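Local coordinates for membrane lipoprotein family protein (PDB 4PEV), which binds adenosine and, as a BMP-family solute-binding lipoprotein, probably hands nucleosides to an ABC transporter in the cell membrane, at residues E363-M366 against S367-K371; K371-N375 against D376-L380; E336-I339 against R340-E344. All coordinates share one frame; numbering follows the deposited sequence.

Contact 1 (E363-M366 against S367-K371)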
ATOM      1  N   GLU C 363      20.952   6.879   6.784  1.00 42.07           N
ATOM      2  CA  GLU C 363      22.207   6.150   7.026  1.00 42.97           C
ATOM      3  C   GLU C 363      21.939   4.739   7.547  1.00 40.26           C
ATOM      4  O   GLU C 363      22.560   3.775   7.090  1.00 38.64           O
ATOM      5  CB  GLU C 363      23.111   6.899   8.006  1.00 45.41           C
ATOM      6  CG  GLU C 363      23.766   8.142   7.417  1.00 48.96           C
ATOM      7  CD  GLU C 363      24.363   9.056   8.484  1.00 53.28           C
ATOM      8  OE1 GLU C 363      24.549   8.603   9.647  1.00 53.84           O
ATOM      9  OE2 GLU C 363      24.632  10.237   8.159  1.00 54.24           O
ATOM     10  N   ILE C 364      20.995   4.629   8.479  1.00 36.74           N
ATOM     11  CA  ILE C 364      20.694   3.355   9.109  1.00 34.76           C
ATOM     12  C   ILE C 364      20.005   2.379   8.170  1.00 34.79           C
ATOM     13  O   ILE C 364      20.295   1.198   8.212  1.00 37.43           O
ATOM     14  CB  ILE C 364      19.824   3.510  10.369  1.00 33.45           C
ATOM     15  CG1 ILE C 364      20.534   4.371  11.420  1.00 31.04           C
ATOM     16  CG2 ILE C 364      19.482   2.134  10.945  1.00 32.93           C
ATOM     17  CD1 ILE C 364      19.705   4.628  12.659  1.00 30.52           C
ATOM     18  N   VAL C 365      19.094   2.842   7.332  1.00 34.99           N
ATOM     19  CA  VAL C 365      18.408   1.916   6.441  1.00 36.68           C
ATOM     20  C   VAL C 365      19.398   1.382   5.409  1.00 39.83           C
ATOM     21  O   VAL C 365      19.430   0.182   5.134  1.00 41.55           O
ATOM     22  CB  VAL C 365      17.209   2.556   5.712  1.00 36.28           C
ATOM     23  CG1 VAL C 365      16.568   1.552   4.763  1.00 35.70           C
ATOM     24  CG2 VAL C 365      16.175   3.080   6.700  1.00 35.47           C
HETATM   25  N   MSE C 366      20.214   2.273   4.853  1.00 42.92           N
HETATM   26  CA  MSE C 366      21.172   1.902   3.808  1.00 43.61           C
HETATM   27  C   MSE C 366      22.197   0.968   4.366  1.00 42.66           C
HETATM   28  O   MSE C 366      22.731   0.116   3.651  1.00 47.01           O
HETATM   29  CB  MSE C 366      21.906   3.124   3.266  1.00 47.05           C
HETATM   30  CG  MSE C 366      20.996   4.128   2.562  1.00 51.94           C
HETATM   31 SE   MSE C 366      19.916   3.280   1.139  1.00 61.62          SE
HETATM   32  CE  MSE C 366      18.285   4.385   1.181  1.00 58.31           C
ATOM     33  N   SER C 367      22.483   1.123   5.651  1.00 38.57           N
ATOM     34  CA  SER C 367      23.391   0.236   6.343  1.00 36.93           C
ATOM     35  C   SER C 367      22.833  -1.172   6.336  1.00 34.86           C
ATOM     36  O   SER C 367      23.552  -2.107   6.026  1.00 35.65           O
ATOM     37  CB  SER C 367      23.591   0.719   7.778  1.00 38.14           C
ATOM     38  OG  SER C 367      24.571  -0.032   8.441  1.00 39.08           O
ATOM     39  N   GLN C 368      21.543  -1.308   6.635  1.00 33.53           N
ATOM     40  CA  GLN C 368      20.875  -2.627   6.756  1.00 33.74           C
ATOM     41  C   GLN C 368      20.573  -3.311   5.413  1.00 34.13           C
ATOM     42  O   GLN C 368      20.529  -4.537   5.326  1.00 33.18           O
ATOM     43  CB  GLN C 368      19.569  -2.485   7.540  1.00 33.09           C
ATOM     44  CG  GLN C 368      19.744  -1.946   8.955  1.00 32.84           C
ATOM     45  CD  GLN C 368      20.090  -3.030   9.957  1.00 32.57           C
ATOM     46  OE1 GLN C 368      21.207  -3.535   9.997  1.00 33.03           O
ATOM     47  NE2 GLN C 368      19.123  -3.398  10.765  1.00 33.68           N
ATOM     48  N   ARG C 369      20.342  -2.511   4.381  1.00 35.41           N
ATOM     49  CA  ARG C 369      20.184  -3.018   3.029  1.00 36.97           C
ATOM     50  C   ARG C 369      21.499  -3.558   2.460  1.00 41.28           C
ATOM     51  O   ARG C 369      21.482  -4.499   1.669  1.00 40.78           O
ATOM     52  CB  ARG C 369      19.671  -1.907   2.129  1.00 36.72           C
ATOM     53  CG  ARG C 369      18.270  -1.437   2.483  1.00 37.36           C
ATOM     54  CD  ARG C 369      17.738  -0.490   1.423  1.00 36.55           C
ATOM     55  NE  ARG C 369      16.447   0.079   1.780  1.00 36.17           N
ATOM     56  CZ  ARG C 369      15.767   0.929   1.016  1.00 36.87           C
ATOM     57  NH1 ARG C 369      16.255   1.306  -0.165  1.00 36.88           N
ATOM     58  NH2 ARG C 369      14.598   1.414   1.435  1.00 36.21           N
ATOM     59  N   GLU C 370      22.628  -2.938   2.823  1.00 45.50           N
ATOM     60  CA  GLU C 370      23.954  -3.506   2.527  1.00 47.49           C
ATOM     61  C   GLU C 370      24.130  -4.855   3.230  1.00 41.60           C
ATOM     62  O   GLU C 370      24.672  -5.773   2.648  1.00 38.91           O
ATOM     63  CB  GLU C 370      25.087  -2.559   2.954  1.00 55.76           C
ATOM     64  CG  GLU C 370      25.304  -1.346   2.044  1.00 65.55           C
ATOM     65  CD  GLU C 370      26.006  -0.166   2.745  1.00 74.56           C
ATOM     66  OE1 GLU C 370      26.342  -0.281   3.949  1.00 80.75           O
ATOM     67  OE2 GLU C 370      26.210   0.895   2.100  1.00 74.12           O
ATOM     68  N   LYS C 371      23.654  -4.966   4.469  1.00 37.71           N
ATOM     69  CA  LYS C 371      23.851  -6.165   5.277  1.00 36.55           C
ATOM     70  C   LYS C 371      22.927  -7.323   4.961  1.00 36.36           C
ATOM     71  O   LYS C 371      23.325  -8.477   5.127  1.00 36.31           O
ATOM     72  CB  LYS C 371      23.663  -5.860   6.752  1.00 37.92           C
ATOM     73  CG  LYS C 371      24.846  -5.197   7.430  1.00 40.94           C
ATOM     74  CD  LYS C 371      24.627  -5.129   8.939  1.00 44.23           C
ATOM     75  CE  LYS C 371      25.924  -4.990   9.728  1.00 46.46           C
ATOM     76  NZ  LYS C 371      26.378  -3.573   9.804  1.00 47.86           N
TER
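The amide of R369 donates to the carbonyl of V365, N to O 2.9 Å, the shortest of four backbone bonds in which S367, Q368, R369 and E370 each reach back four residues within helix 358-372. The side chain of E370, extended beyond CG, runs back past M366 O.

The same four-residue step sets side chains beside each other. With CG1 of V365 anti to the backbone N (chi1 178°), this methyl comes obliquely against the guanidinium of R369, 3.3 Å from NE. M366, present as selenomethionine, bends so that CE lies 3.9 Å above one face of that guanidinium, toward its rim.

In this two-domain periplasmic-binding-protein fold the helix rests beside strand 293-299, and R369 makes a polar link between them. Its chain, extended from CG to NE, carries NE to I294 O and NH1 to S334 O, while NH2 forms a salt bridge with E286; three N-H groups thus fix the plane over which the M366 methyl lies. Q368, bent at chi2 (-84°), passes I364 O with CG at 3.3 Å and gives NE2 to Q291 O.

Contact 2 (K371-N375 against D376-L380)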
ATOM      1  N   LYS C 371      23.654  -4.966   4.469  1.00 37.71           N
ATOM      2  CA  LYS C 371      23.851  -6.165   5.277  1.00 36.55           C
ATOM      3  C   LYS C 371      22.927  -7.323   4.961  1.00 36.36           C
ATOM      4  O   LYS C 371      23.325  -8.477   5.127  1.00 36.31           O
ATOM      5  CB  LYS C 371      23.663  -5.860   6.752  1.00 37.92           C
ATOM      6  CG  LYS C 371      24.846  -5.197   7.430  1.00 40.94           C
ATOM      7  CD  LYS C 371      24.627  -5.129   8.939  1.00 44.23           C
ATOM      8  CE  LYS C 371      25.924  -4.990   9.728  1.00 46.46           C
ATOM      9  NZ  LYS C 371      26.378  -3.573   9.804  1.00 47.86           N
ATOM     10  N   TRP C 372      21.684  -7.039   4.561  1.00 36.01           N
ATOM     11  CA  TRP C 372      20.649  -8.086   4.503  1.00 32.74           C
ATOM     12  C   TRP C 372      19.920  -8.256   3.181  1.00 32.48           C
ATOM     13  O   TRP C 372      19.022  -9.088   3.084  1.00 32.18           O
ATOM     14  CB  TRP C 372      19.629  -7.870   5.610  1.00 31.36           C
ATOM     15  CG  TRP C 372      20.209  -8.031   6.954  1.00 30.84           C
ATOM     16  CD1 TRP C 372      20.556  -7.042   7.802  1.00 30.73           C
ATOM     17  CD2 TRP C 372      20.517  -9.260   7.617  1.00 30.47           C
ATOM     18  NE1 TRP C 372      21.058  -7.566   8.965  1.00 30.14           N
ATOM     19  CE2 TRP C 372      21.047  -8.929   8.878  1.00 30.03           C
ATOM     20  CE3 TRP C 372      20.390 -10.606   7.270  1.00 31.87           C
ATOM     21  CZ2 TRP C 372      21.462  -9.896   9.803  1.00 30.90           C
ATOM     22  CZ3 TRP C 372      20.810 -11.573   8.184  1.00 32.83           C
ATOM     23  CH2 TRP C 372      21.341 -11.209   9.440  1.00 32.30           C
ATOM     24  N   ILE C 373      20.293  -7.495   2.162  1.00 32.15           N
ATOM     25  CA  ILE C 373      19.728  -7.706   0.838  1.00 32.50           C
ATOM     26  C   ILE C 373      20.887  -7.978  -0.122  1.00 32.46           C
ATOM     27  O   ILE C 373      21.646  -7.086  -0.442  1.00 31.87           O
ATOM     28  CB  ILE C 373      18.863  -6.504   0.369  1.00 32.62           C
ATOM     29  CG1 ILE C 373      17.885  -6.060   1.483  1.00 31.94           C
ATOM     30  CG2 ILE C 373      18.092  -6.858  -0.904  1.00 32.95           C
ATOM     31  CD1 ILE C 373      16.807  -5.068   1.057  1.00 30.40           C
ATOM     32  N   SER C 374      21.016  -9.223  -0.564  1.00 34.15           N
ATOM     33  CA  SER C 374      22.077  -9.620  -1.496  1.00 35.67           C
ATOM     34  C   SER C 374      21.921  -8.941  -2.860  1.00 38.43           C
ATOM     35  O   SER C 374      20.842  -8.415  -3.192  1.00 39.77           O
ATOM     36  CB  SER C 374      22.074 -11.146  -1.689  1.00 35.03           C
ATOM     37  OG  SER C 374      20.971 -11.575  -2.488  1.00 33.82           O
ATOM     38  N   ASN C 375      22.996  -8.964  -3.650  1.00 39.95           N
ATOM     39  CA  ASN C 375      22.981  -8.407  -5.012  1.00 39.18           C
ATOM     40  C   ASN C 375      22.094  -9.207  -5.960  1.00 39.16           C
ATOM     41  O   ASN C 375      21.607  -8.669  -6.946  1.00 37.05           O
ATOM     42  CB  ASN C 375      24.402  -8.325  -5.568  1.00 38.62           C
ATOM     43  CG  ASN C 375      25.225  -7.244  -4.895  1.00 39.93           C
ATOM     44  OD1 ASN C 375      24.692  -6.254  -4.394  1.00 41.47           O
ATOM     45  ND2 ASN C 375      26.532  -7.423  -4.890  1.00 40.63           N
ATOM     46  N   ASP C 376      21.913 -10.494  -5.657  1.00 40.93           N
ATOM     47  CA  ASP C 376      20.986 -11.353  -6.382  1.00 42.01           C
ATOM     48  C   ASP C 376      19.562 -10.880  -6.186  1.00 41.48           C
ATOM     49  O   ASP C 376      18.774 -10.906  -7.125  1.00 40.36           O
ATOM     50  CB  ASP C 376      21.094 -12.803  -5.906  1.00 45.56           C
ATOM     51  CG  ASP C 376      22.394 -13.471  -6.329  1.00 49.31           C
ATOM     52  OD1 ASP C 376      22.842 -13.269  -7.482  1.00 50.25           O
ATOM     53  OD2 ASP C 376      22.969 -14.208  -5.498  1.00 53.24           O
ATOM     54  N   GLY C 377      19.239 -10.471  -4.956  1.00 41.78           N
ATOM     55  CA  GLY C 377      17.964  -9.830  -4.645  1.00 40.76           C
ATOM     56  C   GLY C 377      17.677  -8.660  -5.574  1.00 41.35           C
ATOM     57  O   GLY C 377      16.595  -8.595  -6.182  1.00 41.59           O
ATOM     58  N   TRP C 378      18.662  -7.767  -5.706  1.00 39.62           N
ATOM     59  CA  TRP C 378      18.562  -6.565  -6.554  1.00 39.51           C
ATOM     60  C   TRP C 378      18.561  -6.845  -8.045  1.00 39.34           C
ATOM     61  O   TRP C 378      17.916  -6.134  -8.819  1.00 40.62           O
ATOM     62  CB  TRP C 378      19.714  -5.609  -6.249  1.00 40.31           C
ATOM     63  CG  TRP C 378      19.603  -4.972  -4.903  1.00 41.92           C
ATOM     64  CD1 TRP C 378      20.516  -5.016  -3.884  1.00 41.26           C
ATOM     65  CD2 TRP C 378      18.494  -4.209  -4.420  1.00 44.15           C
ATOM     66  NE1 TRP C 378      20.047  -4.313  -2.800  1.00 42.20           N
ATOM     67  CE2 TRP C 378      18.808  -3.808  -3.101  1.00 44.59           C
ATOM     68  CE3 TRP C 378      17.258  -3.821  -4.976  1.00 44.58           C
ATOM     69  CZ2 TRP C 378      17.929  -3.036  -2.325  1.00 46.86           C
ATOM     70  CZ3 TRP C 378      16.389  -3.057  -4.210  1.00 44.96           C
ATOM     71  CH2 TRP C 378      16.727  -2.674  -2.896  1.00 46.68           C
ATOM     72  N   ARG C 379      19.320  -7.864  -8.430  1.00 40.35           N
ATOM     73  CA  ARG C 379      19.436  -8.318  -9.806  1.00 41.56           C
ATOM     74  C   ARG C 379      18.060  -8.830 -10.223  1.00 39.19           C
ATOM     75  O   ARG C 379      17.526  -8.423 -11.251  1.00 38.88           O
ATOM     76  CB  ARG C 379      20.509  -9.427  -9.872  1.00 45.62           C
ATOM     77  CG  ARG C 379      21.150  -9.732 -11.221  1.00 48.19           C
ATOM     78  CD  ARG C 379      21.837 -11.107 -11.217  1.00 50.02           C
ATOM     79  NE  ARG C 379      20.877 -12.210 -11.449  1.00 51.72           N
ATOM     80  CZ  ARG C 379      20.697 -13.294 -10.676  1.00 51.96           C
ATOM     81  NH1 ARG C 379      21.417 -13.511  -9.577  1.00 50.66           N
ATOM     82  NH2 ARG C 379      19.782 -14.202 -11.021  1.00 51.97           N
ATOM     83  N   LEU C 380      17.473  -9.687  -9.391  1.00 38.61           N
ATOM     84  CA  LEU C 380      16.113 -10.202  -9.619  1.00 39.56           C
ATOM     85  C   LEU C 380      15.010  -9.138  -9.558  1.00 40.45           C
ATOM     86  O   LEU C 380      14.064  -9.203 -10.345  1.00 41.29           O
ATOM     87  CB  LEU C 380      15.784 -11.314  -8.629  1.00 39.60           C
ATOM     88  CG  LEU C 380      16.601 -12.587  -8.837  1.00 41.45           C
ATOM     89  CD1 LEU C 380      16.478 -13.512  -7.634  1.00 41.82           C
ATOM     90  CD2 LEU C 380      16.186 -13.295 -10.123  1.00 42.43           C
TER
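Hydrogen bonding begins at S374, whose OG accepts from the amide of G377 at 3.2 Å, with an N-H...O angle of 160°. The hydroxyl can do this because OG sits between the backbone N and the carbonyl carbon of its own residue (chi1 73°), where it meets G377 N. It also hydrogen-bonds D172 on helix 159-181, so one small side chain serves both the new helix and its neighbour. Backbone bonds then follow: R379 N donates to N375 O at 2.8 Å, while W378 N makes a long, weak bond to S374 O.

Apolar packing bridges the same turn. CG2 of I373 lies over one face of the W378 indole, 4.0 Å from the centroid of the five-membered ring and 26° off its normal, a CH-pi contact displaced toward the rim, while CD1 of I373 approaches CZ2 of W378 at 4.1 Å. I294 and I295 of strand 293-299 carry this packing on, touching I373 and W378 respectively.

Charge pairing stays within the first turn of the helix. R379, bent at chi3, swings NH1 back to OD1 of D376 in a salt bridge, the oxygen lying in the plane of the guanidinium at its edge.

Together these features make a serine N-cap with a hydrophobic staple: I373, just before the cap, packs on W378, four residues after it, at the start of helix 375-389.

Contact 3 (E336-I339 against R340-E344)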
ATOM      1  N   GLU C 336      16.685   6.592  -1.284  1.00 48.93           N
ATOM      2  CA  GLU C 336      17.290   7.594  -0.361  1.00 49.33           C
ATOM      3  C   GLU C 336      16.442   8.838  -0.145  1.00 47.48           C
ATOM      4  O   GLU C 336      16.142   9.208   0.982  1.00 47.25           O
ATOM      5  CB  GLU C 336      18.669   8.075  -0.855  1.00 52.28           C
ATOM      6  CG  GLU C 336      19.843   7.127  -0.618  1.00 55.38           C
ATOM      7  CD  GLU C 336      20.021   6.074  -1.721  1.00 58.67           C
ATOM      8  OE1 GLU C 336      21.186   5.671  -1.950  1.00 56.62           O
ATOM      9  OE2 GLU C 336      19.012   5.644  -2.357  1.00 56.89           O
ATOM     10  N   GLU C 337      16.075   9.495  -1.234  1.00 48.69           N
ATOM     11  CA  GLU C 337      15.418  10.792  -1.138  1.00 50.81           C
ATOM     12  C   GLU C 337      13.996  10.672  -0.579  1.00 46.02           C
ATOM     13  O   GLU C 337      13.577  11.491   0.243  1.00 46.48           O
ATOM     14  CB  GLU C 337      15.449  11.523  -2.490  1.00 55.67           C
ATOM     15  CG  GLU C 337      14.279  11.263  -3.423  1.00 63.05           C
ATOM     16  CD  GLU C 337      14.176  12.315  -4.513  1.00 72.22           C
ATOM     17  OE1 GLU C 337      15.165  12.495  -5.262  1.00 81.39           O
ATOM     18  OE2 GLU C 337      13.107  12.962  -4.621  1.00 73.20           O
ATOM     19  N   ILE C 338      13.284   9.631  -1.003  1.00 42.43           N
ATOM     20  CA  ILE C 338      11.906   9.379  -0.563  1.00 40.40           C
ATOM     21  C   ILE C 338      11.912   9.100   0.956  1.00 36.78           C
ATOM     22  O   ILE C 338      11.057   9.584   1.692  1.00 34.24           O
ATOM     23  CB  ILE C 338      11.236   8.181  -1.298  1.00 41.60           C
ATOM     24  CG1 ILE C 338      11.517   8.159  -2.820  1.00 45.10           C
ATOM     25  CG2 ILE C 338       9.741   8.181  -1.039  1.00 42.32           C
ATOM     26  CD1 ILE C 338      10.523   8.885  -3.713  1.00 47.25           C
ATOM     27  N   ILE C 339      12.902   8.332   1.407  1.00 33.98           N
ATOM     28  CA  ILE C 339      13.068   8.008   2.819  1.00 33.35           C
ATOM     29  C   ILE C 339      13.284   9.257   3.656  1.00 33.35           C
ATOM     30  O   ILE C 339      12.675   9.409   4.718  1.00 29.06           O
ATOM     31  CB  ILE C 339      14.258   7.049   3.042  1.00 33.42           C
ATOM     32  CG1 ILE C 339      13.921   5.669   2.499  1.00 34.30           C
ATOM     33  CG2 ILE C 339      14.600   6.906   4.520  1.00 32.81           C
ATOM     34  CD1 ILE C 339      15.123   4.770   2.335  1.00 35.52           C
ATOM     35  N   ARG C 340      14.154  10.141   3.169  1.00 35.38           N
ATOM     36  CA  ARG C 340      14.473  11.368   3.884  1.00 36.95           C
ATOM     37  C   ARG C 340      13.273  12.318   3.850  1.00 34.93           C
ATOM     38  O   ARG C 340      13.002  12.991   4.828  1.00 33.82           O
ATOM     39  CB  ARG C 340      15.724  12.038   3.294  1.00 40.86           C
ATOM     40  CG  ARG C 340      16.246  13.218   4.121  1.00 45.31           C
ATOM     41  CD  ARG C 340      17.547  13.825   3.587  1.00 48.20           C
ATOM     42  NE  ARG C 340      17.890  13.367   2.233  1.00 51.57           N
ATOM     43  CZ  ARG C 340      18.929  12.583   1.913  1.00 55.67           C
ATOM     44  NH1 ARG C 340      19.780  12.150   2.846  1.00 55.86           N
ATOM     45  NH2 ARG C 340      19.133  12.230   0.639  1.00 55.85           N
ATOM     46  N   TYR C 341      12.544  12.354   2.742  1.00 32.82           N
ATOM     47  CA  TYR C 341      11.387  13.247   2.615  1.00 33.44           C
ATOM     48  C   TYR C 341      10.308  13.014   3.669  1.00 32.07           C
ATOM     49  O   TYR C 341       9.780  13.965   4.267  1.00 29.67           O
ATOM     50  CB  TYR C 341      10.777  13.085   1.236  1.00 34.63           C
ATOM     51  CG  TYR C 341       9.464  13.786   1.035  1.00 36.79           C
ATOM     52  CD1 TYR C 341       9.411  15.151   0.766  1.00 39.61           C
ATOM     53  CD2 TYR C 341       8.271  13.073   1.058  1.00 38.49           C
ATOM     54  CE1 TYR C 341       8.199  15.792   0.547  1.00 41.17           C
ATOM     55  CE2 TYR C 341       7.059  13.694   0.834  1.00 39.57           C
ATOM     56  CZ  TYR C 341       7.023  15.052   0.585  1.00 41.21           C
ATOM     57  OH  TYR C 341       5.806  15.656   0.366  1.00 42.33           O
ATOM     58  N   PHE C 342       9.977  11.741   3.882  1.00 31.53           N
ATOM     59  CA  PHE C 342       8.961  11.373   4.862  1.00 29.39           C
ATOM     60  C   PHE C 342       9.509  11.477   6.238  1.00 29.63           C
ATOM     61  O   PHE C 342       8.770  11.753   7.164  1.00 30.41           O
ATOM     62  CB  PHE C 342       8.427   9.971   4.608  1.00 28.85           C
ATOM     63  CG  PHE C 342       7.508   9.915   3.445  1.00 27.41           C
ATOM     64  CD1 PHE C 342       6.218  10.390   3.565  1.00 26.86           C
ATOM     65  CD2 PHE C 342       7.952   9.456   2.217  1.00 27.27           C
ATOM     66  CE1 PHE C 342       5.368  10.382   2.480  1.00 27.56           C
ATOM     67  CE2 PHE C 342       7.108   9.434   1.123  1.00 27.82           C
ATOM     68  CZ  PHE C 342       5.810   9.899   1.256  1.00 28.05           C
ATOM     69  N   ALA C 343      10.808  11.263   6.377  1.00 31.03           N
ATOM     70  CA  ALA C 343      11.478  11.481   7.654  1.00 31.32           C
ATOM     71  C   ALA C 343      11.454  12.969   8.039  1.00 32.47           C
ATOM     72  O   ALA C 343      11.235  13.295   9.204  1.00 34.03           O
ATOM     73  CB  ALA C 343      12.903  10.943   7.605  1.00 31.62           C
ATOM     74  N   GLU C 344      11.667  13.856   7.065  1.00 33.79           N
ATOM     75  CA  GLU C 344      11.513  15.312   7.254  1.00 35.32           C
ATOM     76  C   GLU C 344      10.092  15.638   7.722  1.00 34.84           C
ATOM     77  O   GLU C 344       9.906  16.365   8.688  1.00 34.48           O
ATOM     78  CB  GLU C 344      11.831  16.087   5.953  1.00 38.36           C
ATOM     79  CG  GLU C 344      13.323  16.108   5.570  1.00 41.95           C
ATOM     80  CD  GLU C 344      13.627  16.484   4.104  1.00 44.27           C
ATOM     81  OE1 GLU C 344      12.725  16.974   3.380  1.00 46.33           O
ATOM     82  OE2 GLU C 344      14.801  16.303   3.675  1.00 43.57           O
TER
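I338 points its CG2 anti to the backbone N (chi1 -43° to CG1), and F342 turns its CG beside its own N (chi1 -75°), so the two side chains run alongside each other in the same direction. They stand one turn apart in helix 336-348, an i to i+4 pair on a helix close to the cleft between the two domains of this type I periplasmic-binding-protein fold. The I338 methyl meets the phenyl ring at its edge, in plane, with CG2 of I338 3.6 Å from CE2 of F342. Y341 comes to the same ring from another side: its CD2 stands 3.7 Å above the plane, over the centre of the F342 ring.

F342 also touches M72 of helix 69-84, together with A283 and S284, which follow the adenosine-binding D282. The side chain of F342 is about 13 Å from the bound adenosine. Cut back to an alanine, position F342 would probably leave the I338 methyl and Y341 CD2 without the ring they pack on and open a gap beside M72 and A283.

The backbone bonds repeat the same step, among them Y341 N to E337 O at 2.8 Å. On a different flank R340 folds back at chi3 and forms a salt bridge through NH1 with E359, while E336 O lies 4.2 Å above one face of its guanidinium, offset toward the rim.

In the fold
All three contacts link side chains three to five residues apart: contacts 1 and 3 along a helix, contact 2 across the turn where helix 375-389 starts. Each mixes buried residues (V365 and R369; I373 and G377; I339, F342 and A343) with exposed ones, but contact 3 lies deeper, its centre about 17 Å from the chain centre against about 22 Å for the others. Contacts 1 and 2 share helix 358-372. Contacts 1 and 3 belong to successive helices that pack directly, M366 CE 3.4 Å from I339 CD1; contacts 2 and 3 do not touch. Contact 1 centres on a buried arginine, contact 2 on a capping hydroxyl and an indole, contact 3 on aromatic packing nearest the ligand.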